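Secreted effector protein sseI (PDB 4G2B) is a secreted Salmonella effector with a papain-like fold, probably a cysteine-dependent enzyme acting on host proteins. Local coordinates at residues T13-A18 against I114-E119; P48-M53 against F81-N86; F67-P72 against R130-Y135; Y134-S139 against A161-V166. One frame throughout, in Å; residues are numbered along the deposited sequence.

Contact 1 of 4, residues T13-A18 against I114-E119; sequences TSDIDA and ILSADE
Thr13 meets the edge strand 113-116 through its backbone, N donating to Ile114 O at 2.8 Å, while 13-18 continues as the loop leading into helix 18-26, which brings Ala18 back onto Ile114. As acceptor, Thr13 OG1 takes Asp15 N at 3.1 Å and closes an ST turn; as donor, it reaches Glu119 OE1 at 3.0 Å on the syn lone pair. OG1 lies trans to the threonine's own N (chi1 -170°), a setting that turns it to the carboxylate. Glu119 OE1 also receives Ser116 N at 2.7 Å on the anti side, 22° out of the carboxylate plane, while Ser116 OG accepts from Glu119 N at 3.0 Å: a capping box at the start of helix 117-125. Water 1 bridges Ser14 N and Glu119 OE2, which also bonds to Tyr10 OH. Ala18 CB rests on Ile114 CG2 at 3.7 Å. Asp15 OD2 comes within 4.0 Å of Glu119 OE2, the carboxylate planes nearly parallel, 13° apart. Like charges this close may raise the proton affinity of one, whereas the donors on Glu119 would favour its ionised form. Because OE1 takes both Thr13 OG1 and Ser116 N, this carboxylate ties the helix cap to the N-terminal loop.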
loop_
_atom_site.group_PDB
_atom_site.type_symbol
_atom_site.label_atom_id
_atom_site.label_comp_id
_atom_site.label_asym_id
_atom_site.label_seq_id
_atom_site.Cartn_x
_atom_site.Cartn_y
_atom_site.Cartn_z
ATOM N N THR A 13 8.217 1.467 -10.195
ATOM C CA THR A 13 9.064 1.860 -9.085
ATOM C C THR A 13 10.231 2.689 -9.595
ATOM O O THR A 13 10.729 2.437 -10.687
ATOM C CB THR A 13 9.587 0.641 -8.332
ATOM O OG1 THR A 13 10.221 1.053 -7.111
ATOM C CG2 THR A 13 10.548 -0.220 -9.198
ATOM N N SER A 14 10.667 3.651 -8.766
ATOM C CA SER A 14 11.986 4.294 -8.934
ATOM C C SER A 14 13.136 3.639 -8.152
ATOM O O SER A 14 14.261 4.073 -8.256
ATOM C CB SER A 14 11.864 5.737 -8.552
ATOM O OG SER A 14 10.543 6.123 -8.881
ATOM N N ASP A 15 12.875 2.542 -7.444
ATOM C CA ASP A 15 13.948 1.830 -6.780
ATOM C C ASP A 15 14.921 1.267 -7.788
ATOM O O ASP A 15 16.098 1.150 -7.493
ATOM C CB ASP A 15 13.396 0.671 -5.956
ATOM C CG ASP A 15 12.769 1.130 -4.664
ATOM O OD1 ASP A 15 13.096 2.238 -4.246
ATOM O OD2 ASP A 15 11.960 0.376 -4.070
ATOM N N ILE A 16 14.391 0.838 -8.936
ATOM C CA ILE A 16 15.172 0.379 -10.086
ATOM C C ILE A 16 14.524 1.123 -11.272
ATOM O O ILE A 16 13.534 1.802 -11.089
ATOM C CB ILE A 16 15.061 -1.142 -10.365
ATOM C CG1 ILE A 16 13.580 -1.599 -10.334
ATOM C CG2 ILE A 16 15.866 -1.931 -9.385
ATOM C CD1 ILE A 16 13.391 -3.073 -10.754
ATOM N N ASP A 17 15.085 0.966 -12.460
ATOM C CA ASP A 17 14.636 1.710 -13.640
ATOM C C ASP A 17 13.585 0.909 -14.357
ATOM O O ASP A 17 13.828 0.323 -15.426
ATOM C CB ASP A 17 15.818 1.969 -14.570
ATOM C CG ASP A 17 15.506 3.024 -15.584
ATOM O OD1 ASP A 17 14.363 3.537 -15.615
ATOM O OD2 ASP A 17 16.429 3.327 -16.331
ATOM N N ALA A 18 12.434 0.873 -13.695
ATOM C CA ALA A 18 11.295 0.108 -14.101
ATOM C C ALA A 18 10.798 0.709 -15.425
ATOM O O ALA A 18 10.441 -0.052 -16.349
ATOM C CB ALA A 18 10.218 0.169 -13.047
ATOM N N ILE A 114 5.645 -2.578 -12.569
ATOM C CA ILE A 114 6.931 -3.135 -12.204
ATOM C C ILE A 114 7.267 -2.404 -10.905
ATOM O O ILE A 114 7.617 -1.192 -10.908
ATOM C CB ILE A 114 7.985 -2.925 -13.264
ATOM C CG1 ILE A 114 7.576 -3.582 -14.574
ATOM C CG2 ILE A 114 9.353 -3.434 -12.772
ATOM C CD1 ILE A 114 8.397 -2.927 -15.708
ATOM N N LEU A 115 7.072 -3.117 -9.799
ATOM C CA LEU A 115 7.160 -2.522 -8.491
ATOM C C LEU A 115 7.980 -3.322 -7.547
ATOM O O LEU A 115 8.221 -4.519 -7.794
ATOM C CB LEU A 115 5.753 -2.419 -7.900
ATOM C CG LEU A 115 4.789 -1.474 -8.599
ATOM C CD1 LEU A 115 3.390 -1.744 -8.145
ATOM C CD2 LEU A 115 5.164 -0.018 -8.264
ATOM N N SER A 116 8.342 -2.690 -6.416
ATOM C CA SER A 116 9.002 -3.388 -5.334
ATOM C C SER A 116 7.996 -4.400 -4.785
ATOM O O SER A 116 6.822 -4.221 -4.986
ATOM C CB SER A 116 9.500 -2.392 -4.266
ATOM O OG SER A 116 8.418 -2.029 -3.458
ATOM N N ALA A 117 8.425 -5.448 -4.091
ATOM C CA ALA A 117 7.425 -6.394 -3.495
ATOM C C ALA A 117 6.391 -5.646 -2.650
ATOM O O ALA A 117 5.194 -5.907 -2.698
ATOM C CB ALA A 117 8.156 -7.525 -2.574
ATOM N N ASP A 118 6.858 -4.720 -1.836
ATOM C CA ASP A 118 5.921 -4.065 -0.930
ATOM C C ASP A 118 5.016 -3.109 -1.675
ATOM O O ASP A 118 3.809 -3.017 -1.367
ATOM C CB ASP A 118 6.692 -3.298 0.124
ATOM C CG ASP A 118 7.088 -4.169 1.317
ATOM O OD1 ASP A 118 6.417 -5.204 1.554
ATOM O OD2 ASP A 118 8.033 -3.780 2.042
ATOM N N GLU A 119 5.562 -2.398 -2.628
ATOM C CA GLU A 119 4.747 -1.546 -3.490
ATOM C C GLU A 119 3.678 -2.351 -4.211
ATOM O O GLU A 119 2.572 -1.879 -4.367
ATOM C CB GLU A 119 5.607 -0.797 -4.514
ATOM C CG GLU A 119 6.364 0.369 -3.938
ATOM C CD GLU A 119 7.581 0.686 -4.774
ATOM O OE1 GLU A 119 7.900 -0.095 -5.682
ATOM O OE2 GLU A 119 8.197 1.733 -4.590
HETATM O O HOH W 1 9.284 3.847 -5.965
#

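Contact 2 of 4, residues P48-M53 against F81-N86; sequences PVSNFM and FAVVGN
Val49 opens the contact between helix 42-56 and strand 78-87, a helix packed on the antiparallel sheet of the papain-like fold. The short axes run 8.7 Å apart and nearly parallel, 15° between them. A chi1 of 166° turns Val49 CG1 down to the strand, where it meets Val83 CG2 at 4.0 Å as the two side chains slide past each other in opposite directions; Phe94 of the adjoining strand also touches Val49. One residue on, Ser50 presents carbon, with CB 4.2 Å from Val83 CG1, while its OG bonds to Tyr63 OH on strand 61-69, so the buried hydroxyl has a polar partner on the neighbouring strand. A turn of helix after Val49 comes Met53, whose thioether lies along the other flank of Val83: SD is 3.6 Å from Val83 CG1. The bend at chi3 (70°) carries the methyl beyond the valine to the strand backbone, where Gly85 has no side chain in its way. There Met53 CE lies 3.7 Å from Val84 C and 3.4 Å from Gly85 N.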
loop_
_atom_site.group_PDB
_atom_site.type_symbol
_atom_site.label_atom_id
_atom_site.label_comp_id
_atom_site.label_asym_id
_atom_site.label_seq_id
_atom_site.Cartn_x
_atom_site.Cartn_y
_atom_site.Cartn_z
ATOM N N PRO A 48 7.970 -15.471 -20.850
ATOM C CA PRO A 48 8.683 -14.395 -21.503
ATOM C C PRO A 48 9.156 -13.330 -20.549
ATOM O O PRO A 48 10.252 -12.767 -20.726
ATOM C CB PRO A 48 7.636 -13.816 -22.452
ATOM C CG PRO A 48 6.592 -14.803 -22.587
ATOM C CD PRO A 48 6.654 -15.738 -21.456
ATOM N N VAL A 49 8.337 -12.981 -19.544
ATOM C CA VAL A 49 8.799 -11.941 -18.588
ATOM C C VAL A 49 9.978 -12.438 -17.740
ATOM O O VAL A 49 11.047 -11.753 -17.549
ATOM C CB VAL A 49 7.610 -11.413 -17.679
ATOM C CG1 VAL A 49 8.211 -10.633 -16.543
ATOM C CG2 VAL A 49 6.593 -10.580 -18.516
ATOM N N SER A 50 9.811 -13.651 -17.290
ATOM C CA SER A 50 10.835 -14.312 -16.514
ATOM C C SER A 50 12.205 -14.365 -17.283
ATOM O O SER A 50 13.271 -14.141 -16.714
ATOM C CB SER A 50 10.362 -15.755 -16.229
ATOM O OG SER A 50 11.337 -16.399 -15.456
ATOM N N ASN A 51 12.137 -14.736 -18.567
ATOM C CA ASN A 51 13.314 -14.764 -19.444
ATOM C C ASN A 51 13.939 -13.388 -19.554
ATOM O O ASN A 51 15.159 -13.229 -19.515
ATOM C CB ASN A 51 12.905 -15.252 -20.846
ATOM C CG ASN A 51 12.555 -16.760 -20.907
ATOM O OD1 ASN A 51 12.901 -17.543 -20.023
ATOM N ND2 ASN A 51 11.910 -17.170 -21.987
ATOM N N PHE A 52 13.103 -12.368 -19.729
ATOM C CA PHE A 52 13.575 -10.979 -19.716
ATOM C C PHE A 52 14.276 -10.594 -18.432
ATOM O O PHE A 52 15.415 -10.112 -18.454
ATOM C CB PHE A 52 12.408 -10.012 -19.979
ATOM C CG PHE A 52 12.802 -8.558 -19.930
ATOM C CD1 PHE A 52 13.376 -7.934 -21.027
ATOM C CD2 PHE A 52 12.585 -7.822 -18.787
ATOM C CE1 PHE A 52 13.749 -6.550 -20.978
ATOM C CE2 PHE A 52 12.936 -6.482 -18.718
ATOM C CZ PHE A 52 13.504 -5.839 -19.833
ATOM N N MET A 53 13.618 -10.829 -17.299
ATOM C CA MET A 53 14.239 -10.519 -16.031
ATOM C C MET A 53 15.592 -11.273 -15.828
ATOM O O MET A 53 16.619 -10.675 -15.444
ATOM C CB MET A 53 13.285 -10.842 -14.882
ATOM C CG MET A 53 12.017 -9.944 -14.850
ATOM S SD MET A 53 10.674 -10.663 -13.956
ATOM C CE MET A 53 11.306 -10.575 -12.284
ATOM N N PHE A 81 -1.307 -13.959 -12.424
ATOM C CA PHE A 81 0.058 -14.347 -12.277
ATOM C C PHE A 81 0.964 -13.136 -12.504
ATOM O O PHE A 81 0.624 -12.210 -13.299
ATOM C CB PHE A 81 0.404 -15.477 -13.295
ATOM C CG PHE A 81 -0.457 -16.707 -13.126
ATOM C CD1 PHE A 81 -0.101 -17.672 -12.201
ATOM C CD2 PHE A 81 -1.610 -16.873 -13.837
ATOM C CE1 PHE A 81 -0.905 -18.796 -11.995
ATOM C CE2 PHE A 81 -2.437 -18.000 -13.638
ATOM C CZ PHE A 81 -2.070 -18.951 -12.689
ATOM N N ALA A 82 2.058 -13.116 -11.757
ATOM C CA ALA A 82 3.119 -12.104 -11.892
ATOM C C ALA A 82 4.435 -12.808 -11.698
ATOM O O ALA A 82 4.464 -13.951 -11.282
ATOM C CB ALA A 82 2.949 -11.004 -10.800
ATOM N N VAL A 83 5.545 -12.119 -11.898
ATOM C CA VAL A 83 6.856 -12.764 -11.730
ATOM C C VAL A 83 7.666 -11.943 -10.744
ATOM O O VAL A 83 7.622 -10.693 -10.771
ATOM C CB VAL A 83 7.649 -12.867 -13.094
ATOM C CG1 VAL A 83 8.993 -13.677 -12.893
ATOM C CG2 VAL A 83 6.757 -13.487 -14.119
ATOM N N VAL A 84 8.362 -12.642 -9.849
ATOM C CA VAL A 84 9.182 -12.028 -8.793
ATOM C C VAL A 84 10.631 -12.337 -9.076
ATOM O O VAL A 84 10.960 -13.459 -9.399
ATOM C CB VAL A 84 8.801 -12.566 -7.424
ATOM C CG1 VAL A 84 9.359 -11.660 -6.347
ATOM C CG2 VAL A 84 7.276 -12.666 -7.320
ATOM N N GLY A 85 11.495 -11.336 -8.954
ATOM C CA GLY A 85 12.940 -11.560 -9.054
ATOM C C GLY A 85 13.669 -10.583 -8.152
ATOM O O GLY A 85 13.103 -9.539 -7.733
ATOM N N ASN A 86 14.885 -10.933 -7.790
ATOM C CA ASN A 86 15.691 -10.163 -6.819
ATOM C C ASN A 86 16.805 -9.398 -7.568
ATOM O O ASN A 86 17.455 -9.946 -8.476
ATOM C CB ASN A 86 16.281 -11.151 -5.842
ATOM C CG ASN A 86 16.899 -10.480 -4.643
ATOM O OD1 ASN A 86 18.023 -9.990 -4.701
ATOM N ND2 ASN A 86 16.129 -10.408 -3.557
#

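Contact 3 of 4, residues F67-P72 against R130-Y135; sequences FIWDKP and RKLIYY
Phe67 with Tyr134 and Trp69 with Leu132 pair antiparallel in the sheet of the papain-like fold, each pair with reciprocal N-H to O bonds and the strand axes 4.7 Å apart; Ile68 and Ile133 form the non-hydrogen-bonded pair between them. Phe67, Trp69, Leu132 and Tyr134 share one face of the sheet. With its CG set between the backbone N and the carbonyl carbon (chi1 67°), the Tyr134 ring leans across to both aromatic residues of the other strand. Phe67 CB sits over one face of that ring, toward the rim, and the phenolic OH comes to the edge of the Phe67 ring, 3.7 Å from CD2. The Tyr134 ring and the five-membered ring of Trp69 are tilted by 27° and slid apart, so they barely overlap, although Trp69 CD1 touches Tyr134 CE2 at 3.5 Å. Leu132 continues this layer, its CB 3.9 Å from Trp69 CB, with Trp171 and Phe172 of helix 170-175 packing on the leucine. Ile68 CG2 lies on the other face, 3.9 Å from Ile133 CG1 and 3.6 Å from Lys131 CB. Beyond the pairing, Lys131 NZ forms a salt bridge with Asp70 OD1 at 3.0 Å. Trp69 NE1 donates to Tyr134 OH at 2.9 Å, the oxygen tilted 24° from the indole plane.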
loop_
_atom_site.group_PDB
_atom_site.type_symbol
_atom_site.label_atom_id
_atom_site.label_comp_id
_atom_site.label_asym_id
_atom_site.label_seq_id
_atom_site.Cartn_x
_atom_site.Cartn_y
_atom_site.Cartn_z
ATOM N N PHE A 67 -5.037 -15.668 -6.249
ATOM C CA PHE A 67 -6.503 -15.679 -6.306
ATOM C C PHE A 67 -7.126 -14.382 -5.801
ATOM O O PHE A 67 -6.667 -13.788 -4.836
ATOM C CB PHE A 67 -7.103 -16.880 -5.537
ATOM C CG PHE A 67 -7.021 -18.215 -6.282
ATOM C CD1 PHE A 67 -7.088 -18.288 -7.664
ATOM C CD2 PHE A 67 -6.922 -19.407 -5.574
ATOM C CE1 PHE A 67 -7.035 -19.540 -8.344
ATOM C CE2 PHE A 67 -6.876 -20.649 -6.240
ATOM C CZ PHE A 67 -6.931 -20.710 -7.641
ATOM N N ILE A 68 -8.177 -13.945 -6.486
ATOM C CA ILE A 68 -9.057 -12.884 -6.011
ATOM C C ILE A 68 -10.467 -13.462 -5.870
ATOM O O ILE A 68 -11.066 -13.904 -6.846
ATOM C CB ILE A 68 -9.111 -11.715 -6.996
ATOM C CG1 ILE A 68 -7.692 -11.280 -7.420
ATOM C CG2 ILE A 68 -9.863 -10.517 -6.380
ATOM C CD1 ILE A 68 -7.747 -10.424 -8.639
ATOM N N TRP A 69 -10.947 -13.477 -4.646
ATOM C CA TRP A 69 -12.258 -13.983 -4.251
ATOM C C TRP A 69 -13.209 -12.800 -3.964
ATOM O O TRP A 69 -12.856 -11.847 -3.236
ATOM C CB TRP A 69 -12.157 -14.863 -2.983
ATOM C CG TRP A 69 -11.451 -16.191 -3.166
ATOM C CD1 TRP A 69 -10.109 -16.438 -3.019
ATOM C CD2 TRP A 69 -12.047 -17.439 -3.536
ATOM N NE1 TRP A 69 -9.839 -17.765 -3.270
ATOM C CE2 TRP A 69 -11.015 -18.404 -3.578
ATOM C CE3 TRP A 69 -13.352 -17.836 -3.837
ATOM C CZ2 TRP A 69 -11.252 -19.723 -3.898
ATOM C CZ3 TRP A 69 -13.585 -19.173 -4.183
ATOM C CH2 TRP A 69 -12.543 -20.098 -4.195
ATOM N N ASP A 70 -14.406 -12.869 -4.552
ATOM C CA ASP A 70 -15.419 -11.821 -4.352
ATOM C C ASP A 70 -16.276 -12.107 -3.165
ATOM O O ASP A 70 -16.715 -11.192 -2.499
ATOM C CB ASP A 70 -16.282 -11.679 -5.583
ATOM C CG ASP A 70 -15.503 -11.146 -6.735
ATOM O OD1 ASP A 70 -14.928 -10.070 -6.578
ATOM O OD2 ASP A 70 -15.415 -11.789 -7.812
ATOM N N LYS A 71 -16.491 -13.390 -2.883
ATOM C CA LYS A 71 -17.303 -13.834 -1.750
ATOM C C LYS A 71 -17.062 -15.324 -1.524
ATOM O O LYS A 71 -16.510 -15.998 -2.384
ATOM C CB LYS A 71 -18.803 -13.595 -2.026
ATOM C CG LYS A 71 -19.280 -14.017 -3.433
ATOM C CD LYS A 71 -20.796 -14.336 -3.462
ATOM C CE LYS A 71 -21.321 -14.589 -4.879
ATOM N NZ LYS A 71 -22.524 -15.488 -4.873
ATOM N N PRO A 72 -17.540 -15.846 -0.397
ATOM C CA PRO A 72 -17.205 -17.211 -0.033
ATOM C C PRO A 72 -17.846 -18.271 -0.904
ATOM O O PRO A 72 -17.346 -19.383 -0.971
ATOM C CB PRO A 72 -17.710 -17.331 1.409
ATOM C CG PRO A 72 -17.944 -15.933 1.890
ATOM C CD PRO A 72 -18.318 -15.170 0.659
ATOM N N ARG A 130 -13.201 -4.933 -0.682
ATOM C CA ARG A 130 -13.702 -6.148 -0.116
ATOM C C ARG A 130 -13.370 -7.451 -0.854
ATOM O O ARG A 130 -13.973 -8.478 -0.537
ATOM C CB ARG A 130 -15.226 -6.050 0.110
ATOM C CG ARG A 130 -16.062 -5.485 -1.069
ATOM C CD ARG A 130 -17.541 -5.074 -0.687
ATOM N NE ARG A 130 -17.675 -4.576 0.698
ATOM C CZ ARG A 130 -17.268 -3.375 1.138
ATOM N NH1 ARG A 130 -16.708 -2.493 0.297
ATOM N NH2 ARG A 130 -17.441 -3.046 2.427
ATOM N N LYS A 131 -12.448 -7.449 -1.810
ATOM C CA LYS A 131 -12.037 -8.746 -2.364
ATOM C C LYS A 131 -10.909 -9.324 -1.469
ATOM O O LYS A 131 -10.101 -8.582 -0.915
ATOM C CB LYS A 131 -11.620 -8.646 -3.818
ATOM C CG LYS A 131 -12.804 -8.448 -4.797
ATOM C CD LYS A 131 -12.351 -7.755 -6.040
ATOM C CE LYS A 131 -13.477 -7.394 -7.028
ATOM N NZ LYS A 131 -13.366 -8.160 -8.260
ATOM N N LEU A 132 -10.957 -10.643 -1.301
ATOM C CA LEU A 132 -9.915 -11.437 -0.706
ATOM C C LEU A 132 -8.857 -11.762 -1.755
ATOM O O LEU A 132 -9.168 -12.313 -2.814
ATOM C CB LEU A 132 -10.503 -12.724 -0.206
ATOM C CG LEU A 132 -9.512 -13.757 0.313
ATOM C CD1 LEU A 132 -8.593 -13.234 1.497
ATOM C CD2 LEU A 132 -10.296 -15.002 0.753
ATOM N N ILE A 133 -7.612 -11.385 -1.472
ATOM C CA ILE A 133 -6.506 -11.532 -2.416
ATOM C C ILE A 133 -5.350 -12.197 -1.704
ATOM O O ILE A 133 -4.901 -11.791 -0.612
ATOM C CB ILE A 133 -6.025 -10.223 -3.012
ATOM C CG1 ILE A 133 -7.221 -9.515 -3.663
ATOM C CG2 ILE A 133 -4.918 -10.459 -4.008
ATOM C CD1 ILE A 133 -6.944 -8.091 -4.126
ATOM N N TYR A 134 -4.876 -13.253 -2.321
ATOM C CA TYR A 134 -3.795 -13.981 -1.732
ATOM C C TYR A 134 -3.040 -14.660 -2.829
ATOM O O TYR A 134 -3.552 -14.832 -3.963
ATOM C CB TYR A 134 -4.301 -14.909 -0.602
ATOM C CG TYR A 134 -5.168 -16.054 -0.989
ATOM C CD1 TYR A 134 -4.639 -17.154 -1.710
ATOM C CD2 TYR A 134 -6.503 -16.092 -0.615
ATOM C CE1 TYR A 134 -5.469 -18.240 -2.068
ATOM C CE2 TYR A 134 -7.328 -17.151 -0.971
ATOM C CZ TYR A 134 -6.818 -18.219 -1.698
ATOM O OH TYR A 134 -7.683 -19.267 -1.993
ATOM N N TYR A 135 -1.791 -14.962 -2.525
ATOM C CA TYR A 135 -0.889 -15.507 -3.507
ATOM C C TYR A 135 0.098 -16.474 -2.897
ATOM O O TYR A 135 0.212 -16.571 -1.687
ATOM C CB TYR A 135 -0.108 -14.402 -4.213
ATOM C CG TYR A 135 0.862 -13.620 -3.339
ATOM C CD1 TYR A 135 2.126 -14.117 -3.030
ATOM C CD2 TYR A 135 0.505 -12.394 -2.786
ATOM C CE1 TYR A 135 2.977 -13.423 -2.248
ATOM C CE2 TYR A 135 1.401 -11.702 -2.009
ATOM C CZ TYR A 135 2.611 -12.186 -1.756
ATOM O OH TYR A 135 3.492 -11.440 -0.966
#

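Contact 4 of 4, residues Y134-S139 against A161-V166; sequences YYTDFS and AGKVFV
Tyr135 and Val164 form the hydrogen-bonded pair of a short antiparallel ladder that adds strand 164-165 to the edge of the papain-like sheet. Their backbones exchange two bonds, Tyr135 N to Val164 O at 2.9 Å and Val164 N to Tyr135 O at 2.8 Å. Tyr134 and Phe165 follow as the non-hydrogen-bonded pair. A third polar link comes from a side chain: Thr136 OG1 donates to Gly162 O at 2.8 Å, approaching from 42° above the carbonyl plane rather than on a lone pair. The same hydroxyl bonds to Tyr148 OH, so the threonine connects the ladder's end to a separate loop. Gly162 has a positive phi of 75°, which favours glycine at this turn into the strand.

Aromatic contacts divide between the two faces. On that of Tyr134 and Phe165, Tyr134 CB lies over the phenylalanine ring, 4.1 Å from its centroid, while the rings themselves meet obliquely. Lys163 lays its aliphatic chain against the tyrosine, CG being 3.9 Å from Tyr134 CD1. On the opposite face, a chi1 of 66° folds the Tyr135 ring across toward Val164, whose CB makes a CH-pi contact over it, 3.8 Å from the centroid; Arg64 of strand 61-69 adds a cation-pi contact to that ring. At the ring's edge, in its plane, Val166 CG2 touches Tyr135 CD2 at 3.6 Å.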
loop_
_atom_site.group_PDB
_atom_site.type_symbol
_atom_site.label_atom_id
_atom_site.label_comp_id
_atom_site.label_asym_id
_atom_site.label_seq_id
_atom_site.Cartn_x
_atom_site.Cartn_y
_atom_site.Cartn_z
ATOM N N TYR A 134 -4.876 -13.253 -2.321
ATOM C CA TYR A 134 -3.795 -13.981 -1.732
ATOM C C TYR A 134 -3.040 -14.660 -2.829
ATOM O O TYR A 134 -3.552 -14.832 -3.963
ATOM C CB TYR A 134 -4.301 -14.909 -0.602
ATOM C CG TYR A 134 -5.168 -16.054 -0.989
ATOM C CD1 TYR A 134 -4.639 -17.154 -1.710
ATOM C CD2 TYR A 134 -6.503 -16.092 -0.615
ATOM C CE1 TYR A 134 -5.469 -18.240 -2.068
ATOM C CE2 TYR A 134 -7.328 -17.151 -0.971
ATOM C CZ TYR A 134 -6.818 -18.219 -1.698
ATOM O OH TYR A 134 -7.683 -19.267 -1.993
ATOM N N TYR A 135 -1.791 -14.962 -2.525
ATOM C CA TYR A 135 -0.889 -15.507 -3.507
ATOM C C TYR A 135 0.098 -16.474 -2.897
ATOM O O TYR A 135 0.212 -16.571 -1.687
ATOM C CB TYR A 135 -0.108 -14.402 -4.213
ATOM C CG TYR A 135 0.862 -13.620 -3.339
ATOM C CD1 TYR A 135 2.126 -14.117 -3.030
ATOM C CD2 TYR A 135 0.505 -12.394 -2.786
ATOM C CE1 TYR A 135 2.977 -13.423 -2.248
ATOM C CE2 TYR A 135 1.401 -11.702 -2.009
ATOM C CZ TYR A 135 2.611 -12.186 -1.756
ATOM O OH TYR A 135 3.492 -11.440 -0.966
ATOM N N THR A 136 0.817 -17.153 -3.786
ATOM C CA THR A 136 1.950 -18.009 -3.423
ATOM C C THR A 136 2.933 -17.917 -4.529
ATOM O O THR A 136 2.525 -17.878 -5.682
ATOM C CB THR A 136 1.554 -19.494 -3.341
ATOM O OG1 THR A 136 0.475 -19.652 -2.433
ATOM C CG2 THR A 136 2.752 -20.384 -2.879
ATOM N N ASP A 137 4.202 -17.936 -4.169
ATOM C CA ASP A 137 5.277 -17.880 -5.110
ATOM C C ASP A 137 5.870 -19.272 -5.355
ATOM O O ASP A 137 6.120 -19.982 -4.434
ATOM C CB ASP A 137 6.379 -16.996 -4.533
ATOM C CG ASP A 137 6.039 -15.503 -4.596
ATOM O OD1 ASP A 137 5.182 -15.101 -5.394
ATOM O OD2 ASP A 137 6.642 -14.741 -3.833
ATOM N N PHE A 138 6.150 -19.608 -6.594
ATOM C CA PHE A 138 6.639 -20.903 -6.929
ATOM C C PHE A 138 7.928 -20.792 -7.742
ATOM O O PHE A 138 8.169 -19.792 -8.444
ATOM C CB PHE A 138 5.571 -21.634 -7.749
ATOM C CG PHE A 138 4.246 -21.792 -7.055
ATOM C CD1 PHE A 138 3.978 -22.932 -6.299
ATOM C CD2 PHE A 138 3.254 -20.859 -7.224
ATOM C CE1 PHE A 138 2.777 -23.130 -5.695
ATOM C CE2 PHE A 138 2.060 -21.020 -6.634
ATOM C CZ PHE A 138 1.791 -22.163 -5.855
ATOM N N SER A 139 8.773 -21.824 -7.666
ATOM C CA SER A 139 10.008 -21.821 -8.467
ATOM C C SER A 139 9.663 -22.181 -9.917
ATOM O O SER A 139 10.351 -21.807 -10.858
ATOM C CB SER A 139 11.053 -22.794 -7.843
ATOM O OG SER A 139 10.564 -24.134 -7.853
ATOM N N ALA A 161 -2.204 -22.685 4.287
ATOM C CA ALA A 161 -0.772 -22.887 4.426
ATOM C C ALA A 161 -0.155 -22.489 3.135
ATOM O O ALA A 161 -0.617 -22.892 2.100
ATOM C CB ALA A 161 -0.423 -24.362 4.743
ATOM N N GLY A 162 0.891 -21.677 3.200
ATOM C CA GLY A 162 1.590 -21.197 2.037
ATOM C C GLY A 162 0.872 -20.089 1.238
ATOM O O GLY A 162 1.357 -19.628 0.223
ATOM N N LYS A 163 -0.289 -19.677 1.655
ATOM C CA LYS A 163 -0.916 -18.487 1.060
ATOM C C LYS A 163 -0.442 -17.203 1.792
ATOM O O LYS A 163 -0.274 -17.180 2.994
ATOM C CB LYS A 163 -2.428 -18.564 1.176
ATOM C CG LYS A 163 -3.113 -19.807 0.658
ATOM C CD LYS A 163 -2.526 -20.428 -0.588
ATOM C CE LYS A 163 -3.406 -21.596 -1.110
ATOM N NZ LYS A 163 -2.622 -22.505 -1.980
ATOM N N VAL A 164 -0.264 -16.150 1.053
ATOM C CA VAL A 164 0.191 -14.901 1.578
ATOM C C VAL A 164 -0.887 -13.904 1.247
ATOM O O VAL A 164 -1.277 -13.774 0.084
ATOM C CB VAL A 164 1.483 -14.494 0.964
ATOM C CG1 VAL A 164 1.981 -13.172 1.657
ATOM C CG2 VAL A 164 2.507 -15.652 1.015
ATOM N N PHE A 165 -1.408 -13.222 2.273
ATOM C CA PHE A 165 -2.639 -12.411 2.128
ATOM C C PHE A 165 -2.377 -10.942 1.841
ATOM O O PHE A 165 -1.839 -10.183 2.654
ATOM C CB PHE A 165 -3.503 -12.606 3.355
ATOM C CG PHE A 165 -3.979 -13.949 3.475
ATOM C CD1 PHE A 165 -5.251 -14.277 3.062
ATOM C CD2 PHE A 165 -3.130 -14.953 3.892
ATOM C CE1 PHE A 165 -5.713 -15.640 3.097
ATOM C CE2 PHE A 165 -3.572 -16.274 3.974
ATOM C CZ PHE A 165 -4.865 -16.619 3.554
ATOM N N VAL A 166 -2.712 -10.541 0.641
ATOM C CA VAL A 166 -2.648 -9.141 0.288
ATOM C C VAL A 166 -3.792 -8.426 0.974
ATOM O O VAL A 166 -3.596 -7.310 1.431
ATOM C CB VAL A 166 -2.761 -8.920 -1.249
ATOM C CG1 VAL A 166 -2.919 -7.375 -1.616
ATOM C CG2 VAL A 166 -1.511 -9.506 -1.892
#

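Overall arrangement
From the N terminus, the loop 13-18 is the first segment to find its distant partner: contact 1 joins it to strand 113-116 and the start of helix 117-125, closing a loop of 95 intervening residues. Contact 2 is nested within that loop and lays helix 42-56 on strand 78-87. Contact 3 crosses both, since 67-72 lies inside their loops and its partner 130-135 beyond them. Contact 4 starts where contact 3 ends, sharing Tyr134 and Tyr135, so that strand 132-138 pairs with 61-69 and with 164-165. All four reach one antiparallel sheet: contacts 1 and 4 involve its outermost strands, and Val84 of contact 2 touches Asp137 of contact 4.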